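Local coordinates for protein quinone oxidoreductase (Thermus thermophilus, PDB 1IZ0) that probably reduces quinones with electrons taken from NADPH, which it binds in a Rossmann-type nucleotide-binding domain, at residues A[156-159]-A[160-164]. Residues are numbered along the deposited sequence; the frame is centred on the assembly and turned at random.
Sequences AASR and PEKLA. With SO4 (sulfate ion), chain B.
P160 crosses the R159 side chain at about a right angle, its CB at the in-plane edge of the guanidinium, and its fixed phi suits the turn that leads from strand 152-157 toward helix 164-168. E161 brings CB over one guanidinium face, 3.4 Å above the plane, while its carboxylate, turned 66° from that plane, forms a salt bridge from OE1 to R159 NH1 (2.9 Å), though as a hydrogen bond this is weak. K162 closes the turn through its backbone, N donating to R159 O at 2.9 Å from above the carbonyl plane. Its side chain, CG anti to the carbonyl carbon (chi1 -67°) and extended beyond, carries NZ into hydrogen bonds with sulfate O4 (2.7 Å) and the R292 carbonyl. S158 adds OG to sulfate O4 and N to sulfate O2 (both 2.9 Å), and Y177 OH also bonds the ion. Replacing K162 by an alanine would probably leave sulfate O4 and the R292 carbonyl each without this donor. L163 brings CD2 against A157 CB (3.7 Å), the small alanine letting the leucine methyl reach van der Waals contact. Since S158, K162, Y177 and R292 bind NADPH, absent here, the sulfate, probably from the crystallisation liquor, probably mimics its 2'-phosphate, which NADH lacks.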
loop_
_atom_site.group_PDB
_atom_site.type_symbol
_atom_site.label_atom_id
_atom_site.label_comp_id
_atom_site.label_asym_id
_atom_site.label_seq_id
_atom_site.Cartn_x
_atom_site.Cartn_y
_atom_site.Cartn_z
ATOM N N ALA A 156 -2.393 5.932 -14.616
ATOM C CA ALA A 156 -2.868 7.303 -14.647
ATOM C C ALA A 156 -2.340 8.056 -13.434
ATOM O O ALA A 156 -2.143 7.471 -12.371
ATOM C CB ALA A 156 -4.385 7.326 -14.667
ATOM N N ALA A 157 -2.082 9.347 -13.615
ATOM C CA ALA A 157 -1.596 10.210 -12.542
ATOM C C ALA A 157 -2.099 11.627 -12.820
ATOM O O ALA A 157 -2.689 11.885 -13.870
ATOM C CB ALA A 157 -0.070 10.184 -12.479
ATOM N N SER A 158 -1.855 12.547 -11.893
ATOM C CA SER A 158 -2.323 13.921 -12.051
ATOM C C SER A 158 -1.480 14.818 -12.959
ATOM O O SER A 158 -2.017 15.583 -13.757
ATOM C CB SER A 158 -2.433 14.590 -10.678
ATOM O OG SER A 158 -1.170 14.625 -10.026
ATOM N N ARG A 159 -0.164 14.716 -12.838
ATOM C CA ARG A 159 0.752 15.557 -13.598
ATOM C C ARG A 159 1.551 14.754 -14.622
ATOM O O ARG A 159 1.926 13.611 -14.372
ATOM C CB ARG A 159 1.716 16.245 -12.619
ATOM C CG ARG A 159 1.856 17.755 -12.766
ATOM C CD ARG A 159 3.258 18.172 -13.250
ATOM N NE ARG A 159 3.497 17.833 -14.656
ATOM C CZ ARG A 159 4.541 18.249 -15.369
ATOM N NH1 ARG A 159 5.462 19.027 -14.817
ATOM N NH2 ARG A 159 4.659 17.901 -16.644
ATOM N N PRO A 160 1.818 15.348 -15.796
ATOM C CA PRO A 160 2.585 14.659 -16.836
ATOM C C PRO A 160 3.935 14.173 -16.301
ATOM O O PRO A 160 4.425 13.129 -16.713
ATOM C CB PRO A 160 2.749 15.733 -17.906
ATOM C CG PRO A 160 1.475 16.521 -17.778
ATOM C CD PRO A 160 1.335 16.656 -16.277
ATOM N N GLU A 161 4.524 14.926 -15.374
ATOM C CA GLU A 161 5.819 14.553 -14.809
ATOM C C GLU A 161 5.768 13.298 -13.933
ATOM O O GLU A 161 6.808 12.788 -13.519
ATOM C CB GLU A 161 6.396 15.710 -13.989
ATOM C CG GLU A 161 5.729 15.901 -12.634
ATOM C CD GLU A 161 6.375 17.000 -11.813
ATOM O OE1 GLU A 161 6.306 18.176 -12.231
ATOM O OE2 GLU A 161 6.956 16.690 -10.750
ATOM N N LYS A 162 4.570 12.799 -13.645
ATOM C CA LYS A 162 4.434 11.596 -12.821
ATOM C C LYS A 162 4.233 10.331 -13.652
ATOM O O LYS A 162 4.192 9.224 -13.112
ATOM C CB LYS A 162 3.249 11.732 -11.863
ATOM C CG LYS A 162 3.419 12.779 -10.784
ATOM C CD LYS A 162 2.223 12.773 -9.845
ATOM C CE LYS A 162 2.424 13.728 -8.684
ATOM N NZ LYS A 162 1.194 13.817 -7.855
ATOM N N LEU A 163 4.129 10.498 -14.964
ATOM C CA LEU A 163 3.875 9.379 -15.859
ATOM C C LEU A 163 5.072 8.532 -16.288
ATOM O O LEU A 163 4.904 7.366 -16.639
ATOM C CB LEU A 163 3.141 9.897 -17.091
ATOM C CG LEU A 163 1.861 10.668 -16.768
ATOM C CD1 LEU A 163 1.233 11.166 -18.059
ATOM C CD2 LEU A 163 0.887 9.765 -16.010
ATOM N N ALA A 164 6.273 9.106 -16.268
ATOM C CA ALA A 164 7.467 8.370 -16.676
ATOM C C ALA A 164 7.734 7.103 -15.846
ATOM O O ALA A 164 8.090 6.059 -16.392
ATOM C CB ALA A 164 8.673 9.290 -16.626
HETATM S S SO4 B . -1.810 11.660 -8.013
HETATM O O1 SO4 B . -0.909 10.762 -6.999
HETATM O O2 SO4 B . -1.326 11.333 -9.340
HETATM O O3 SO4 B . -3.079 11.384 -7.847
HETATM O O4 SO4 B . -1.412 13.006 -7.681
#